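Local coordinates for transcriptional regulator, SorC family (Enterococcus faecalis, PDB 2O0M), which probably acts as a sugar-responsive transcriptional regulator, binding DNA through an N-terminal domain and a carbohydrate effector through its Rossmann-like C-terminal domain, at residues 142-147 with 169-174; 202-207 with 227-232; 235-240 with 300-305. All coordinates share one frame; numbering follows the deposited sequence.

Interaction 1: residues 142-147 with 169-174; sequences GENTIA and RHNLFV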
# COMPACT_ATOMS: atom_id res chain seq x y z
N GLY A 142 16.71 -16.02 -1.12
CA GLY A 142 17.28 -15.37 0.04
C GLY A 142 16.20 -14.87 0.98
O GLY A 142 15.09 -15.42 0.99
N GLU A 143 16.52 -13.85 1.76
CA GLU A 143 15.60 -13.32 2.76
C GLU A 143 15.02 -12.00 2.27
O GLU A 143 15.74 -11.00 2.16
CB GLU A 143 16.32 -13.10 4.10
CG GLU A 143 17.07 -14.32 4.62
CD GLU A 143 16.16 -15.47 4.99
OE1 GLU A 143 15.14 -15.22 5.67
OE2 GLU A 143 16.49 -16.62 4.62
N ASN A 144 13.73 -12.00 1.98
CA ASN A 144 13.04 -10.79 1.55
C ASN A 144 12.18 -10.24 2.67
O ASN A 144 11.60 -11.00 3.44
CB ASN A 144 12.13 -11.11 0.36
CG ASN A 144 12.89 -11.73 -0.79
OD1 ASN A 144 12.58 -12.85 -1.25
ND2 ASN A 144 13.89 -11.02 -1.27
N THR A 145 12.12 -8.91 2.76
CA THR A 145 11.21 -8.23 3.67
C THR A 145 10.25 -7.37 2.85
O THR A 145 10.68 -6.49 2.10
CB THR A 145 11.98 -7.41 4.71
OG1 THR A 145 12.82 -8.28 5.48
CG2 THR A 145 11.02 -6.64 5.63
N ILE A 146 8.96 -7.67 2.98
CA ILE A 146 7.90 -7.01 2.25
C ILE A 146 7.09 -6.16 3.22
O ILE A 146 6.43 -6.69 4.12
CB ILE A 146 6.96 -8.01 1.56
CG1 ILE A 146 7.74 -8.93 0.62
CG2 ILE A 146 5.86 -7.28 0.79
CD1 ILE A 146 8.14 -10.24 1.23
N ALA A 147 7.15 -4.85 3.03
CA ALA A 147 6.44 -3.89 3.87
C ALA A 147 5.11 -3.57 3.22
O ALA A 147 5.05 -3.22 2.04
CB ALA A 147 7.25 -2.66 4.06
N ARG A 169 13.78 -19.33 -0.88
CA ARG A 169 13.19 -17.99 -0.76
C ARG A 169 12.32 -17.88 0.49
O ARG A 169 11.29 -18.57 0.60
CB ARG A 169 12.36 -17.62 -1.99
CG ARG A 169 11.88 -16.14 -1.94
CD ARG A 169 11.26 -15.70 -3.24
NE ARG A 169 10.06 -16.49 -3.55
CZ ARG A 169 9.46 -16.51 -4.73
NH1 ARG A 169 9.95 -15.80 -5.74
NH2 ARG A 169 8.39 -17.27 -4.93
N HIS A 170 12.74 -17.01 1.40
CA HIS A 170 12.03 -16.83 2.66
C HIS A 170 11.54 -15.40 2.76
O HIS A 170 12.34 -14.47 2.85
CB HIS A 170 12.92 -17.17 3.84
CG HIS A 170 13.55 -18.52 3.72
ND1 HIS A 170 14.88 -18.75 4.00
CD2 HIS A 170 13.05 -19.70 3.30
CE1 HIS A 170 15.16 -20.02 3.78
NE2 HIS A 170 14.06 -20.62 3.36
N ASN A 171 10.22 -15.24 2.78
CA ASN A 171 9.60 -13.91 2.81
C ASN A 171 9.04 -13.55 4.18
O ASN A 171 8.32 -14.34 4.78
CB ASN A 171 8.47 -13.85 1.78
CG ASN A 171 8.92 -14.23 0.39
OD1 ASN A 171 8.28 -15.05 -0.29
ND2 ASN A 171 10.03 -13.64 -0.06
N LEU A 172 9.39 -12.35 4.64
CA LEU A 172 8.88 -11.79 5.88
C LEU A 172 8.00 -10.56 5.56
O LEU A 172 8.44 -9.65 4.85
CB LEU A 172 10.03 -11.36 6.77
CG LEU A 172 9.69 -10.73 8.11
CD1 LEU A 172 9.11 -11.77 9.05
CD2 LEU A 172 10.91 -10.07 8.72
N PHE A 173 6.79 -10.54 6.11
CA PHE A 173 5.86 -9.43 5.91
C PHE A 173 5.78 -8.58 7.17
O PHE A 173 5.64 -9.10 8.28
CB PHE A 173 4.47 -9.92 5.50
CG PHE A 173 4.45 -10.69 4.21
CD1 PHE A 173 4.15 -10.06 3.01
CD2 PHE A 173 4.81 -12.04 4.19
CE1 PHE A 173 4.13 -10.79 1.81
CE2 PHE A 173 4.81 -12.77 2.99
CZ PHE A 173 4.49 -12.13 1.80
N VAL A 174 5.89 -7.27 6.98
CA VAL A 174 5.80 -6.32 8.06
C VAL A 174 4.94 -5.15 7.60
O VAL A 174 4.85 -4.86 6.41
CB VAL A 174 7.20 -5.79 8.45
CG1 VAL A 174 8.05 -6.91 9.01
CG2 VAL A 174 7.91 -5.14 7.25
O HOH W 1 12.90 -13.28 5.40
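G142 pairs with R169 and A147 with V174 at the two ends of a parallel ladder, six residues long, whose strand axes approach to 4.7 Å at an angle of 24°. These are the two strands of a beta-alpha-beta unit of the Rossmann-like putative sugar-binding domain; helix 152-159 makes the crossover. Five backbone bonds zip the pair, opening with H170 N to G142 O at 2.9 Å and closing with V174 N to I146 O.

On the face that carries E143, T145 and A147, the main side-chain link is polar. H170 ND1 donates to E143 OE2 over 2.7 Å, nearly straight at 167°. The acceptor lies almost in the imidazole plane, and the oxygen is met on its syn side, though somewhat out of the carboxylate plane. E143 gets there by folding back: the bend at chi2 (-66°) brings the carboxylate to the edge of the H170 ring. Its other oxygen, OE1, lies 3.0 Å from the oxygen of a water that is also within bonding distance of H170 O and so can bridge the carboxylate to the neighbouring strand. Further along this face T145 CG2 meets V174 CG2, while helix 224-234 packs on L172 and V174.

The face with N144, I146 and F173 is buried. The side chains of N144 and N171 lie side by side, pointing the same way, their amides nearly coplanar. R169 brings its aliphatic CG against the N144 amide, the two side chains crossing at a slant, and sends its guanidinium away to L164 O, L139 O and N136. Helix 188-199 packs against F173. I146 runs alongside that phenylalanine, its CB 3.8 Å from F173 CD1, and its CD1 methyl sits over one ring face in a CH-pi contact, 4.2 Å from the centroid.

Interaction 2: residues 202-207 with 227-232; sequences NYRALY and QEVLTL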
# COMPACT_ATOMS: atom_id res chain seq x y z
N ASN A 202 6.39 -15.59 6.77
CA ASN A 202 6.31 -15.18 8.15
C ASN A 202 6.00 -13.70 8.25
O ASN A 202 6.10 -12.97 7.26
CB ASN A 202 7.64 -15.49 8.84
CG ASN A 202 7.78 -16.97 9.12
OD1 ASN A 202 7.16 -17.48 10.05
ND2 ASN A 202 8.57 -17.67 8.31
N TYR A 203 5.61 -13.26 9.44
CA TYR A 203 5.34 -11.84 9.67
C TYR A 203 5.92 -11.40 10.99
O TYR A 203 6.19 -12.21 11.89
CB TYR A 203 3.84 -11.53 9.61
CG TYR A 203 3.02 -12.00 10.81
CD1 TYR A 203 2.70 -11.12 11.83
CD2 TYR A 203 2.54 -13.30 10.89
CE1 TYR A 203 1.94 -11.53 12.92
CE2 TYR A 203 1.77 -13.72 11.96
CZ TYR A 203 1.49 -12.83 12.99
OH TYR A 203 0.74 -13.22 14.08
N ARG A 204 6.11 -10.09 11.09
CA ARG A 204 6.40 -9.44 12.35
C ARG A 204 5.51 -8.22 12.48
O ARG A 204 5.61 -7.29 11.68
CB ARG A 204 7.88 -9.06 12.43
CG ARG A 204 8.81 -10.27 12.57
CD ARG A 204 8.72 -10.89 13.94
NE ARG A 204 9.24 -10.00 14.97
CZ ARG A 204 10.53 -9.83 15.24
NH1 ARG A 204 11.47 -10.50 14.57
NH2 ARG A 204 10.88 -8.99 16.19
N ALA A 205 4.64 -8.23 13.47
CA ALA A 205 3.74 -7.11 13.72
C ALA A 205 4.52 -6.01 14.40
O ALA A 205 5.47 -6.26 15.13
CB ALA A 205 2.57 -7.54 14.58
N LEU A 206 4.12 -4.77 14.12
CA LEU A 206 4.67 -3.62 14.80
C LEU A 206 3.67 -3.28 15.88
O LEU A 206 2.53 -2.90 15.58
CB LEU A 206 4.85 -2.46 13.82
CG LEU A 206 5.32 -1.13 14.41
CD1 LEU A 206 6.70 -1.23 15.02
CD2 LEU A 206 5.30 -0.09 13.32
N TYR A 207 4.07 -3.44 17.13
CA TYR A 207 3.10 -3.38 18.23
C TYR A 207 2.94 -1.95 18.69
O TYR A 207 3.27 -1.57 19.81
CB TYR A 207 3.48 -4.39 19.33
CG TYR A 207 3.02 -5.79 18.96
CD1 TYR A 207 3.90 -6.78 18.61
CD2 TYR A 207 1.67 -6.10 18.94
CE1 TYR A 207 3.45 -8.07 18.27
CE2 TYR A 207 1.21 -7.40 18.59
CZ TYR A 207 2.10 -8.36 18.25
OH TYR A 207 1.60 -9.61 17.92
N GLN A 227 12.03 -1.38 18.12
CA GLN A 227 13.15 -0.93 17.29
C GLN A 227 13.52 -1.97 16.26
O GLN A 227 13.85 -1.64 15.11
CB GLN A 227 14.39 -0.66 18.16
CG GLN A 227 14.29 0.55 19.08
CD GLN A 227 15.42 0.60 20.11
OE1 GLN A 227 16.26 -0.31 20.19
NE2 GLN A 227 15.46 1.67 20.91
N GLU A 228 13.48 -3.23 16.68
CA GLU A 228 13.82 -4.35 15.82
C GLU A 228 12.90 -4.38 14.61
O GLU A 228 13.36 -4.54 13.49
CB GLU A 228 13.71 -5.64 16.62
CG GLU A 228 14.11 -6.90 15.91
CD GLU A 228 14.33 -8.05 16.89
OE1 GLU A 228 14.98 -7.83 17.94
OE2 GLU A 228 13.84 -9.16 16.62
N VAL A 229 11.60 -4.19 14.85
CA VAL A 229 10.65 -4.20 13.74
C VAL A 229 10.80 -2.95 12.86
O VAL A 229 10.75 -3.06 11.63
CB VAL A 229 9.19 -4.41 14.21
CG1 VAL A 229 8.22 -4.36 13.02
CG2 VAL A 229 9.08 -5.75 14.93
N LEU A 230 11.00 -1.78 13.46
CA LEU A 230 11.25 -0.55 12.68
C LEU A 230 12.49 -0.71 11.80
O LEU A 230 12.52 -0.24 10.67
CB LEU A 230 11.37 0.69 13.58
CG LEU A 230 10.06 1.13 14.27
CD1 LEU A 230 10.37 2.21 15.29
CD2 LEU A 230 9.01 1.61 13.25
N THR A 231 13.51 -1.40 12.31
CA THR A 231 14.71 -1.65 11.53
C THR A 231 14.42 -2.60 10.36
O THR A 231 14.86 -2.35 9.24
CB THR A 231 15.85 -2.17 12.43
OG1 THR A 231 16.17 -1.16 13.39
CG2 THR A 231 17.11 -2.49 11.62
N LEU A 232 13.66 -3.66 10.62
CA LEU A 232 13.25 -4.59 9.56
C LEU A 232 12.52 -3.82 8.46
O LEU A 232 12.80 -4.00 7.27
CB LEU A 232 12.34 -5.70 10.11
CG LEU A 232 13.05 -6.80 10.92
CD1 LEU A 232 12.04 -7.61 11.73
CD2 LEU A 232 13.85 -7.70 10.00
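R204 reaches across to the helix and meets E228 with the edge of its guanidinium. NH2 donates to E228 OE2 over 3.0 Å at 162°, and NH1 adds a weak, longer bond to the same oxygen, so one carboxylate oxygen takes both terminal nitrogens. That oxygen lies in the guanidinium plane, yet the arginine approaches from above the carboxylate plane: the two flat groups stand 80° apart, far from the coplanar two-oxygen fork. Successive bends at chi2 and chi3 curl the arginine chain and present this edge to E228. One face of the guanidinium receives L232 CD1, 4.1 Å from NH1 and toward the rim, with the leucine crossing at about a right angle.

Beside the salt bridge the contact turns apolar. V229 points toward the loop and splits its methyls: CG2 rests against A205 O, at 3.7 Å, and CG1 against L206 CB, at 4.0 Å. L206, crossing obliquely, extends with CG anti to its backbone N (chi1 175°) until CD1 reaches L230 CD2, 4.1 Å away. R204 and L206 also lean on strand 169-175, through L172, V174 and P175.

A partly buried seam results, in which the chain leaving the short edge strand 202-203 packs against helix 224-234, one of the helices flanking the sheet of this Rossmann-like alpha/beta domain.

Interaction 3: residues 235-240 with 300-305; sequences HANCVV and IPYVVA
V239 is bonded at both ends of its backbone to the neighbouring strand: its N donates to Y302 O and its O accepts from V304 N, each over 2.9 Å. In both bonds the donor lies close to the line of the carbonyl. Strands 238-240 and 302-305 are parallel, their directions only 4° apart. Before V239 the pairing frays. Y302 N reaches N237 O only weakly, at 3.3 Å and 146°; I300 CG2, P301 CD and Y302 CD2 also lie close to that oxygen. Y302 O, by contrast, has a second, softer partner in the CA of C238, 3.1 Å away.

The residues alternating with V239 look to the other side. C238 and V240 bond by their backbones to T145 and A147 of strand 142-148 and to M149 just after it, which places 238-240 between two parallel neighbours. V303 likewise pairs outward with W328, and I300 O accepts from the side chain of Q326.

Apolar side chains fill both faces. I300 points toward the opposing segment, and its CD1 presses on V239 CG2 at 3.4 Å, tighter than usual, the two side chains meeting at about a right angle. The V239 methyl is brought there by a chi1 of 178°, which sets CG2 anti to the carbonyl carbon. On the other face C238 SG lies 4.0 Å from Y302 CB, and V240 CG2 lies 4.3 Å from V304 CB; helix 122-138 covers this side with L131, L135 and L138. Interior parallel strands are bonded on both edges and backed by a helix here, as in the open parallel sheets of Rossmann-like alpha/beta domains, to which this one is assigned.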
# COMPACT_ATOMS: atom_id res chain seq x y z
N HIS A 235 14.71 -1.82 6.13
CA HIS A 235 15.48 -2.62 5.18
C HIS A 235 14.62 -3.41 4.20
O HIS A 235 15.11 -4.28 3.50
CB HIS A 235 16.42 -3.57 5.92
CG HIS A 235 17.47 -2.86 6.70
ND1 HIS A 235 18.41 -2.04 6.11
CD2 HIS A 235 17.73 -2.82 8.03
CE1 HIS A 235 19.21 -1.55 7.04
NE2 HIS A 235 18.81 -2.00 8.22
N ALA A 236 13.33 -3.09 4.13
CA ALA A 236 12.44 -3.79 3.20
C ALA A 236 12.97 -3.66 1.77
O ALA A 236 13.40 -2.59 1.36
CB ALA A 236 11.05 -3.23 3.28
N ASN A 237 12.95 -4.76 1.02
CA ASN A 237 13.27 -4.71 -0.42
C ASN A 237 12.03 -4.77 -1.32
O ASN A 237 12.14 -4.73 -2.54
CB ASN A 237 14.29 -5.81 -0.81
CG ASN A 237 13.77 -7.23 -0.63
OD1 ASN A 237 12.98 -7.52 0.28
ND2 ASN A 237 14.25 -8.14 -1.49
N CYS A 238 10.85 -4.82 -0.71
CA CYS A 238 9.59 -4.80 -1.42
C CYS A 238 8.55 -4.02 -0.60
O CYS A 238 8.55 -4.09 0.64
CB CYS A 238 9.13 -6.22 -1.68
SG CYS A 238 7.56 -6.42 -2.53
N VAL A 239 7.71 -3.25 -1.30
CA VAL A 239 6.59 -2.56 -0.68
C VAL A 239 5.35 -2.79 -1.52
O VAL A 239 5.40 -2.67 -2.74
CB VAL A 239 6.84 -1.04 -0.54
CG1 VAL A 239 5.62 -0.33 0.07
CG2 VAL A 239 8.04 -0.78 0.35
N VAL A 240 4.24 -3.12 -0.86
CA VAL A 240 2.95 -3.29 -1.53
C VAL A 240 1.92 -2.42 -0.81
O VAL A 240 1.84 -2.42 0.43
CB VAL A 240 2.47 -4.76 -1.58
CG1 VAL A 240 1.24 -4.85 -2.44
CG2 VAL A 240 3.56 -5.66 -2.10
N ILE A 300 13.78 1.25 -3.18
CA ILE A 300 13.29 -0.11 -2.96
C ILE A 300 13.05 -0.75 -4.33
O ILE A 300 12.33 -0.18 -5.13
CB ILE A 300 12.00 -0.11 -2.11
CG1 ILE A 300 12.32 0.43 -0.71
CG2 ILE A 300 11.42 -1.50 -2.00
CD1 ILE A 300 11.13 0.61 0.16
N PRO A 301 13.68 -1.91 -4.61
CA PRO A 301 13.58 -2.48 -5.96
C PRO A 301 12.17 -2.84 -6.40
O PRO A 301 11.83 -2.62 -7.56
CB PRO A 301 14.48 -3.73 -5.91
CG PRO A 301 14.82 -3.95 -4.51
CD PRO A 301 14.56 -2.70 -3.73
N TYR A 302 11.37 -3.38 -5.49
CA TYR A 302 10.09 -3.98 -5.87
C TYR A 302 8.96 -3.22 -5.18
O TYR A 302 8.74 -3.34 -3.98
CB TYR A 302 10.08 -5.48 -5.52
CG TYR A 302 11.32 -6.16 -6.04
CD1 TYR A 302 11.63 -6.14 -7.39
CD2 TYR A 302 12.23 -6.74 -5.17
CE1 TYR A 302 12.79 -6.75 -7.88
CE2 TYR A 302 13.40 -7.35 -5.65
CZ TYR A 302 13.67 -7.33 -7.00
OH TYR A 302 14.83 -7.93 -7.48
N VAL A 303 8.28 -2.38 -5.96
CA VAL A 303 7.25 -1.50 -5.44
C VAL A 303 6.00 -1.79 -6.24
O VAL A 303 6.00 -1.65 -7.44
CB VAL A 303 7.65 -0.02 -5.58
CG1 VAL A 303 6.55 0.88 -5.03
CG2 VAL A 303 8.95 0.25 -4.84
N VAL A 304 4.93 -2.18 -5.54
CA VAL A 304 3.70 -2.57 -6.21
C VAL A 304 2.55 -1.80 -5.60
O VAL A 304 2.28 -1.94 -4.39
CB VAL A 304 3.45 -4.09 -6.09
CG1 VAL A 304 2.23 -4.49 -6.90
CG2 VAL A 304 4.67 -4.88 -6.55
N ALA A 305 1.88 -1.01 -6.43
CA ALA A 305 0.65 -0.31 -6.07
C ALA A 305 -0.54 -1.11 -6.62
O ALA A 305 -0.53 -1.54 -7.78
CB ALA A 305 0.63 1.07 -6.65

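Overall arrangement
From the N terminus, interaction 1 comes first and closes a short loop through helix 152-159, joining strands 142-148 and 169-175. Interaction 2 then closes another, from the edge strand 202-203 through helix 214-221 to helix 224-234. Interaction 3 closes the longest, about sixty residues that include the antiparallel hairpin strands. The three follow in series, neither nesting nor crossing. In space they share one sheet: strand 202-203 borders 169-175, with F173 bonded to N202 and R204, while strands 142-148 and 238-245 are neighbours, which sets interactions 1 and 3 next to each other. Helix 224-234 leads directly into strand 238-245, carrying the chain from interaction 2 to interaction 3.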